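Local coordinates for possible prolidase (Bifidobacterium longum NCC2705, PDB 2P9B), which is a possible prolidase (X-Pro dipeptidase) of the amidohydrolase family, probably a hydrolase of carbon-nitrogen bonds, its substrate unconfirmed, at residues T123-G128 with V423-H428; T130-L135 with L155-L160; Y140-L145 with I159-P164. All blocks are in the same frame, centred on the assembly; numbering follows the deposited sequence.

Contact 1: residues T123-G128 with V423-H428; sequences TLLESG and VIAAGH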
loop_
_atom_site.group_PDB
_atom_site.type_symbol
_atom_site.label_atom_id
_atom_site.label_comp_id
_atom_site.label_asym_id
_atom_site.label_seq_id
_atom_site.Cartn_x
_atom_site.Cartn_y
_atom_site.Cartn_z
ATOM N N THR A 123 12.145 -7.576 -0.038
ATOM C CA THR A 123 12.320 -6.825 1.204
ATOM C C THR A 123 10.943 -6.506 1.792
ATOM O O THR A 123 10.715 -6.680 2.986
ATOM C CB THR A 123 13.088 -5.516 0.951
ATOM O OG1 THR A 123 14.430 -5.829 0.566
ATOM C CG2 THR A 123 13.114 -4.651 2.203
ATOM N N LEU A 124 10.030 -6.041 0.947
ATOM C CA LEU A 124 8.674 -5.731 1.391
ATOM C C LEU A 124 8.048 -6.982 1.994
ATOM O O LEU A 124 7.496 -6.937 3.095
ATOM C CB LEU A 124 7.822 -5.229 0.218
ATOM C CG LEU A 124 7.970 -3.745 -0.108
ATOM C CD1 LEU A 124 7.665 -3.487 -1.580
ATOM C CD2 LEU A 124 7.044 -2.944 0.798
ATOM N N LEU A 125 8.147 -8.104 1.288
ATOM C CA LEU A 125 7.581 -9.349 1.802
ATOM C C LEU A 125 8.201 -9.740 3.143
ATOM O O LEU A 125 7.483 -10.068 4.085
ATOM C CB LEU A 125 7.765 -10.487 0.790
ATOM C CG LEU A 125 7.199 -11.848 1.220
ATOM C CD1 LEU A 125 5.701 -11.718 1.479
ATOM C CD2 LEU A 125 7.458 -12.889 0.136
ATOM N N GLU A 126 9.530 -9.688 3.238
ATOM C CA GLU A 126 10.211 -10.049 4.483
ATOM C C GLU A 126 9.801 -9.152 5.647
ATOM O O GLU A 126 9.902 -9.556 6.807
ATOM C CB GLU A 126 11.734 -9.993 4.302
ATOM C CG GLU A 126 12.259 -11.006 3.288
ATOM C CD GLU A 126 13.739 -10.848 2.998
ATOM O OE1 GLU A 126 14.252 -9.716 3.096
ATOM O OE2 GLU A 126 14.382 -11.858 2.651
ATOM N N SER A 127 9.343 -7.939 5.338
ATOM C CA SER A 127 8.920 -7.006 6.373
ATOM C C SER A 127 7.482 -7.313 6.794
ATOM O O SER A 127 6.944 -6.671 7.696
ATOM C CB SER A 127 9.026 -5.555 5.877
ATOM O OG SER A 127 7.967 -5.208 4.997
ATOM N N GLY A 128 6.870 -8.290 6.130
ATOM C CA GLY A 128 5.508 -8.680 6.464
ATOM C C GLY A 128 4.391 -8.185 5.554
ATOM O O GLY A 128 3.213 -8.354 5.878
ATOM N N VAL A 423 6.719 -14.677 8.113
ATOM C CA VAL A 423 5.782 -14.169 7.118
ATOM C C VAL A 423 5.409 -15.331 6.205
ATOM O O VAL A 423 6.271 -16.100 5.795
ATOM C CB VAL A 423 6.411 -13.064 6.255
ATOM C CG1 VAL A 423 5.358 -12.477 5.310
ATOM C CG2 VAL A 423 6.986 -11.987 7.146
ATOM N N ILE A 424 4.127 -15.462 5.903
ATOM C CA ILE A 424 3.661 -16.528 5.030
ATOM C C ILE A 424 2.896 -15.848 3.907
ATOM O O ILE A 424 1.982 -15.063 4.162
ATOM C CB ILE A 424 2.739 -17.507 5.797
ATOM C CG1 ILE A 424 3.508 -18.086 6.986
ATOM C CG2 ILE A 424 2.248 -18.613 4.864
ATOM C CD1 ILE A 424 2.715 -19.029 7.856
ATOM N N ALA A 425 3.290 -16.130 2.668
ATOM C CA ALA A 425 2.644 -15.528 1.507
ATOM C C ALA A 425 1.908 -16.595 0.712
ATOM O O ALA A 425 2.523 -17.520 0.188
ATOM C CB ALA A 425 3.688 -14.846 0.624
ATOM N N ALA A 426 0.591 -16.458 0.621
ATOM C CA ALA A 426 -0.220 -17.429 -0.106
ATOM C C ALA A 426 0.159 -18.862 0.274
ATOM O O ALA A 426 0.293 -19.733 -0.588
ATOM C CB ALA A 426 -0.064 -17.223 -1.604
ATOM N N GLY A 427 0.341 -19.098 1.570
ATOM C CA GLY A 427 0.680 -20.434 2.036
ATOM C C GLY A 427 2.156 -20.782 1.989
ATOM O O GLY A 427 2.557 -21.843 2.462
ATOM N N HIS A 428 2.965 -19.887 1.428
ATOM C CA HIS A 428 4.406 -20.103 1.310
ATOM C C HIS A 428 5.173 -19.412 2.428
ATOM O O HIS A 428 5.305 -18.189 2.422
ATOM C CB HIS A 428 4.922 -19.545 -0.020
ATOM C CG HIS A 428 4.405 -20.255 -1.231
ATOM N ND1 HIS A 428 4.874 -21.488 -1.629
ATOM C CD2 HIS A 428 3.490 -19.885 -2.159
ATOM C CE1 HIS A 428 4.275 -21.845 -2.750
ATOM N NE2 HIS A 428 3.431 -20.889 -3.094
#
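With chi1 of L125 at -180°, its CG stands opposite the backbone N and the chain is thrown off the helix flank toward V423 and A425; in V423 the same setting (chi1 -175°) gives CG1 to L125 and leaves CG2 for the end of the helix. L125 CD1 then touches two methyls, 3.9 Å from V423 CG1 and 3.8 Å from A425 CB. These two residues alternate with I424 along the strand and so face the helix together, a small alanine leaving space for the branched leucine. This is the packing of helix 113-126 against strand 422-425, which belongs, through strands 403-406 and 68-78, to the same sheet as strand 129-134 of the amidohydrolase fold. V423 also lies over the last helical turn: CG1 is 3.4 Å from L125 O, while CG2 reaches G128 CA at 3.7 Å. G128 ends the helix in a Schellman motif, and its positive phi (102°) would press a CB against the preceding carbonyl oxygen, which explains the glycine. L125 O, close beneath the valine methyls, is satisfied by G128 N at 2.8 Å.

Contact 2: residues T130-L135 with L155-L160; sequences TTIRTL and LGPRIL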
loop_
_atom_site.group_PDB
_atom_site.type_symbol
_atom_site.label_atom_id
_atom_site.label_comp_id
_atom_site.label_asym_id
_atom_site.label_seq_id
_atom_site.Cartn_x
_atom_site.Cartn_y
_atom_site.Cartn_z
ATOM N N THR A 130 2.306 -8.676 2.358
ATOM C CA THR A 130 1.958 -9.729 1.416
ATOM C C THR A 130 1.270 -9.291 0.126
ATOM O O THR A 130 1.107 -10.093 -0.791
ATOM C CB THR A 130 1.113 -10.803 2.120
ATOM O OG1 THR A 130 0.049 -10.176 2.843
ATOM C CG2 THR A 130 1.973 -11.587 3.098
ATOM N N THR A 131 0.864 -8.028 0.057
ATOM C CA THR A 131 0.248 -7.490 -1.143
ATOM C C THR A 131 0.745 -6.061 -1.277
ATOM O O THR A 131 0.808 -5.331 -0.289
ATOM C CB THR A 131 -1.299 -7.458 -1.060
ATOM O OG1 THR A 131 -1.802 -8.784 -0.864
ATOM C CG2 THR A 131 -1.891 -6.896 -2.354
ATOM N N ILE A 132 1.115 -5.676 -2.492
ATOM C CA ILE A 132 1.587 -4.326 -2.744
ATOM C C ILE A 132 1.045 -3.839 -4.071
ATOM O O ILE A 132 0.657 -4.640 -4.925
ATOM C CB ILE A 132 3.150 -4.234 -2.830
ATOM C CG1 ILE A 132 3.676 -5.041 -4.026
ATOM C CG2 ILE A 132 3.772 -4.714 -1.538
ATOM C CD1 ILE A 132 5.183 -4.891 -4.251
ATOM N N ARG A 133 0.987 -2.522 -4.221
ATOM C CA ARG A 133 0.587 -1.919 -5.481
ATOM C C ARG A 133 1.717 -0.966 -5.809
ATOM O O ARG A 133 2.092 -0.150 -4.973
ATOM C CB ARG A 133 -0.704 -1.105 -5.377
ATOM C CG ARG A 133 -0.959 -0.294 -6.661
ATOM C CD ARG A 133 -2.263 0.487 -6.632
ATOM N NE ARG A 133 -2.304 1.436 -5.522
ATOM C CZ ARG A 133 -3.185 2.426 -5.418
ATOM N NH1 ARG A 133 -4.096 2.609 -6.363
ATOM N NH2 ARG A 133 -3.163 3.226 -4.357
ATOM N N THR A 134 2.294 -1.086 -6.999
ATOM C CA THR A 134 3.336 -0.140 -7.374
ATOM C C THR A 134 2.602 1.002 -8.074
ATOM O O THR A 134 1.556 0.789 -8.692
ATOM C CB THR A 134 4.383 -0.754 -8.341
ATOM O OG1 THR A 134 3.752 -1.174 -9.560
ATOM C CG2 THR A 134 5.080 -1.930 -7.681
ATOM N N LEU A 135 3.125 2.216 -7.947
ATOM C CA LEU A 135 2.518 3.366 -8.590
ATOM C C LEU A 135 3.581 4.172 -9.317
ATOM O O LEU A 135 3.843 5.325 -8.984
ATOM C CB LEU A 135 1.799 4.247 -7.562
ATOM C CG LEU A 135 0.541 3.597 -6.974
ATOM C CD1 LEU A 135 -0.047 4.476 -5.872
ATOM C CD2 LEU A 135 -0.462 3.369 -8.104
ATOM N N LEU A 155 9.190 -16.592 -5.318
ATOM C CA LEU A 155 8.530 -16.308 -4.049
ATOM C C LEU A 155 8.432 -14.797 -3.940
ATOM O O LEU A 155 9.425 -14.092 -4.106
ATOM C CB LEU A 155 9.355 -16.845 -2.872
ATOM C CG LEU A 155 8.918 -16.405 -1.465
ATOM C CD1 LEU A 155 7.559 -16.992 -1.135
ATOM C CD2 LEU A 155 9.948 -16.861 -0.436
ATOM N N GLY A 156 7.234 -14.293 -3.673
ATOM C CA GLY A 156 7.081 -12.861 -3.559
ATOM C C GLY A 156 5.676 -12.463 -3.177
ATOM O O GLY A 156 4.787 -13.310 -3.083
ATOM N N PRO A 157 5.445 -11.166 -2.949
ATOM C CA PRO A 157 4.121 -10.669 -2.574
ATOM C C PRO A 157 3.184 -10.613 -3.773
ATOM O O PRO A 157 3.618 -10.706 -4.924
ATOM C CB PRO A 157 4.428 -9.278 -2.036
ATOM C CG PRO A 157 5.549 -8.829 -2.953
ATOM C CD PRO A 157 6.430 -10.067 -2.999
ATOM N N ARG A 158 1.896 -10.472 -3.488
ATOM C CA ARG A 158 0.889 -10.340 -4.533
ATOM C C ARG A 158 1.112 -8.912 -5.023
ATOM O O ARG A 158 1.143 -7.982 -4.215
ATOM C CB ARG A 158 -0.506 -10.493 -3.922
ATOM C CG ARG A 158 -1.648 -10.254 -4.889
ATOM C CD ARG A 158 -2.996 -10.484 -4.212
ATOM N NE ARG A 158 -3.171 -11.872 -3.775
ATOM C CZ ARG A 158 -2.911 -12.316 -2.548
ATOM N NH1 ARG A 158 -2.463 -11.487 -1.613
ATOM N NH2 ARG A 158 -3.111 -13.594 -2.253
ATOM N N ILE A 159 1.273 -8.735 -6.331
ATOM C CA ILE A 159 1.555 -7.414 -6.879
ATOM C C ILE A 159 0.567 -6.827 -7.880
ATOM O O ILE A 159 0.137 -7.501 -8.819
ATOM C CB ILE A 159 2.947 -7.400 -7.591
ATOM C CG1 ILE A 159 4.054 -7.783 -6.609
ATOM C CG2 ILE A 159 3.222 -6.019 -8.192
ATOM C CD1 ILE A 159 5.430 -7.912 -7.274
ATOM N N LEU A 160 0.187 -5.572 -7.648
ATOM C CA LEU A 160 -0.646 -4.847 -8.599
ATOM C C LEU A 160 0.394 -3.920 -9.219
ATOM O O LEU A 160 0.874 -2.995 -8.564
ATOM C CB LEU A 160 -1.735 -4.029 -7.912
ATOM C CG LEU A 160 -3.045 -4.763 -7.628
ATOM C CD1 LEU A 160 -2.860 -5.751 -6.485
ATOM C CD2 LEU A 160 -4.112 -3.737 -7.288
#
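I132 lies alongside I159, the two side chains pointing the same way from neighbouring strands, with CG1 against CG1 at 3.8 Å. They sit on the helix-facing side of a parallel pair, strands 129-134 and 158-160, which are joined through helix 141-150 in a beta-alpha-beta crossover, the repeating element of the TIM barrel to which the amidohydrolase family belongs. The chi1 of I132, 64°, wedges CG1 between its own backbone N and carbonyl carbon; from there I132 CD1 extends to the ring of P157, 4.2 Å from P157 CG. Branched and cyclic apolar residues suit this side, where L124 and L125 of helix 113-126 and V142 and L145 of helix 141-150 close over it.

The backbones are matched T131 to R158, I132 to I159 and R133 to L160. I132 offers both its N and its O to the partner strand: its N-H reaches R158 O at 2.9 Å, and its carbonyl receives L160 N. R158 N to T130 O and T134 N to L160 O continue the pairing at the two ends.

T131, R133, R158 and L160 project from the opposite face. R133 passes L160 with its CB and CG, but its guanidinium leads away to A76 O, T263 and a salt bridge with E265, near a possible metal site that remains unconfirmed. The aliphatic part of R158 crosses T131 before bending at chi3, and D402 gives its NH1 a salt bridge. The same NH1 donates to T131 OG1 at 2.9 Å; the hydroxyl lies at the guanidinium edge, only 3° out of its plane, although the N-H...O angle is a bent 139°.

Contact 3: residues Y140-L145 with I159-P164; sequences YEVVTL and ILASGP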
loop_
_atom_site.group_PDB
_atom_site.type_symbol
_atom_site.label_atom_id
_atom_site.label_comp_id
_atom_site.label_asym_id
_atom_site.label_seq_id
_atom_site.Cartn_x
_atom_site.Cartn_y
_atom_site.Cartn_z
ATOM N N TYR A 140 8.105 -2.288 -17.889
ATOM C CA TYR A 140 7.172 -3.355 -17.567
ATOM C C TYR A 140 7.827 -4.507 -16.808
ATOM O O TYR A 140 7.344 -5.645 -16.824
ATOM C CB TYR A 140 6.488 -3.825 -18.852
ATOM C CG TYR A 140 5.670 -2.709 -19.459
ATOM C CD1 TYR A 140 4.592 -2.161 -18.764
ATOM C CD2 TYR A 140 6.024 -2.135 -20.683
ATOM C CE1 TYR A 140 3.887 -1.064 -19.260
ATOM C CE2 TYR A 140 5.321 -1.032 -21.190
ATOM C CZ TYR A 140 4.257 -0.504 -20.472
ATOM O OH TYR A 140 3.568 0.589 -20.952
ATOM N N GLU A 141 8.910 -4.180 -16.101
ATOM C CA GLU A 141 9.653 -5.158 -15.314
ATOM C C GLU A 141 8.866 -5.683 -14.116
ATOM O O GLU A 141 9.097 -6.807 -13.663
ATOM C CB GLU A 141 10.986 -4.560 -14.832
ATOM C CG GLU A 141 10.892 -3.425 -13.803
ATOM C CD GLU A 141 10.400 -2.105 -14.384
ATOM O OE1 GLU A 141 10.406 -1.948 -15.623
ATOM O OE2 GLU A 141 10.022 -1.214 -13.597
ATOM N N VAL A 142 7.953 -4.874 -13.584
ATOM C CA VAL A 142 7.158 -5.329 -12.446
ATOM C C VAL A 142 6.059 -6.253 -12.958
ATOM O O VAL A 142 5.675 -7.207 -12.285
ATOM C CB VAL A 142 6.540 -4.150 -11.657
ATOM C CG1 VAL A 142 5.826 -4.672 -10.411
ATOM C CG2 VAL A 142 7.641 -3.184 -11.238
ATOM N N VAL A 143 5.556 -5.982 -14.158
ATOM C CA VAL A 143 4.536 -6.847 -14.732
ATOM C C VAL A 143 5.168 -8.232 -14.867
ATOM O O VAL A 143 4.567 -9.244 -14.529
ATOM C CB VAL A 143 4.091 -6.355 -16.126
ATOM C CG1 VAL A 143 3.233 -7.416 -16.811
ATOM C CG2 VAL A 143 3.295 -5.067 -15.985
ATOM N N THR A 144 6.400 -8.257 -15.356
ATOM C CA THR A 144 7.119 -9.507 -15.527
ATOM C C THR A 144 7.267 -10.243 -14.200
ATOM O O THR A 144 6.981 -11.439 -14.116
ATOM C CB THR A 144 8.502 -9.243 -16.132
ATOM O OG1 THR A 144 8.333 -8.656 -17.426
ATOM C CG2 THR A 144 9.292 -10.532 -16.259
ATOM N N LEU A 145 7.708 -9.524 -13.172
ATOM C CA LEU A 145 7.895 -10.103 -11.843
ATOM C C LEU A 145 6.573 -10.630 -11.285
ATOM O O LEU A 145 6.502 -11.741 -10.759
ATOM C CB LEU A 145 8.481 -9.054 -10.890
ATOM C CG LEU A 145 8.668 -9.484 -9.430
ATOM C CD1 LEU A 145 9.649 -10.639 -9.356
ATOM C CD2 LEU A 145 9.172 -8.299 -8.606
ATOM N N ILE A 159 1.273 -8.735 -6.331
ATOM C CA ILE A 159 1.555 -7.414 -6.879
ATOM C C ILE A 159 0.567 -6.827 -7.880
ATOM O O ILE A 159 0.137 -7.501 -8.819
ATOM C CB ILE A 159 2.947 -7.400 -7.591
ATOM C CG1 ILE A 159 4.054 -7.783 -6.609
ATOM C CG2 ILE A 159 3.222 -6.019 -8.192
ATOM C CD1 ILE A 159 5.430 -7.912 -7.274
ATOM N N LEU A 160 0.187 -5.572 -7.648
ATOM C CA LEU A 160 -0.646 -4.847 -8.599
ATOM C C LEU A 160 0.394 -3.920 -9.219
ATOM O O LEU A 160 0.874 -2.995 -8.564
ATOM C CB LEU A 160 -1.735 -4.029 -7.912
ATOM C CG LEU A 160 -3.045 -4.763 -7.628
ATOM C CD1 LEU A 160 -2.860 -5.751 -6.485
ATOM C CD2 LEU A 160 -4.112 -3.737 -7.288
ATOM N N ALA A 161 0.756 -4.192 -10.468
ATOM C CA ALA A 161 1.767 -3.409 -11.177
ATOM C C ALA A 161 1.142 -2.323 -12.041
ATOM O O ALA A 161 0.236 -2.586 -12.822
ATOM C CB ALA A 161 2.622 -4.335 -12.047
ATOM N N SER A 162 1.655 -1.106 -11.903
ATOM C CA SER A 162 1.139 0.038 -12.639
ATOM C C SER A 162 1.844 0.333 -13.953
ATOM O O SER A 162 1.308 1.058 -14.790
ATOM C CB SER A 162 1.266 1.287 -11.775
ATOM O OG SER A 162 2.641 1.623 -11.637
ATOM N N GLY A 163 3.039 -0.215 -14.142
ATOM C CA GLY A 163 3.778 0.126 -15.344
ATOM C C GLY A 163 4.220 1.566 -15.114
ATOM O O GLY A 163 4.120 2.058 -13.986
ATOM N N PRO A 164 4.716 2.276 -16.136
ATOM C CA PRO A 164 5.131 3.662 -15.881
ATOM C C PRO A 164 3.958 4.583 -15.561
ATOM O O PRO A 164 2.859 4.406 -16.083
ATOM C CB PRO A 164 5.854 4.057 -17.172
ATOM C CG PRO A 164 5.293 3.121 -18.203
ATOM C CD PRO A 164 5.142 1.826 -17.470
#
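V142 and I159 cross at about a right angle, with V142 CG1 meeting I159 CG2 at 3.7 Å. These side chains meet where helix 141-150 packs on strand 158-160, the second strand of the beta-alpha-beta unit in this TIM-barrel-type amidohydrolase fold. V142 points toward the strand, and its chi1 of -175° sets CG1 opposite the backbone N, where it touches two residues at once: I159 on the strand and, just past its end, A161, whose CB is 3.6 Å from V142 CG1. I159 and A161 are two apart and point to the same side, while L160 between them is turned away from the helix.

Nearly one turn of helix further on, L145 also crosses I159 at about a right angle. Its CD2 lies 4.0 Å from I159 CD1, so the isoleucine has one end against V142 and the other against L145, a use of both branches that a beta-branched residue makes possible. V143, on the neighbouring flank, reaches A161 CB through CG2 at 4.1 Å. The single methyl of A161 lets the first turn of the helix come close to the chain here.

Beyond the strand, the chain runs past Y140, the N-cap residue of the helix. This loop is tied to the chain preceding the helix: G163 N bonds D137 OD2, S162 N bonds T134 OG1, and S162 OG receives G136 N. G163 has a positive phi of 72°, and a CB there would run into Y140 CE1, two good reasons for glycine. P164 stands roughly perpendicular to the tyrosine side chain. The phenol OH is held by N194, whose ND2 also bonds P164 O, and Y140 CE1 comes to 3.6 Å from P164 CD.

Overall arrangement
From the N terminus, helix 113-126 brings the first half of contact 1, and strand 129-134 follows at once with the first half of contact 2. Helix 141-150 then supplies the first half of contact 3. Strand 158-160 closes two short loops: contact 2 joins it to strand 129-134 and contact 3 joins it to the helix between, so the two share I159 and L160, and T134 CG2 packs on V142 CG1 between them. Contact 1 closes only at 423-428, some 295 residues later, a long loop that encloses both others. It ties helix 113-126 to strand 422-425 of the same sheet, and touches contact 2 where L125 CD2 meets G156 CA.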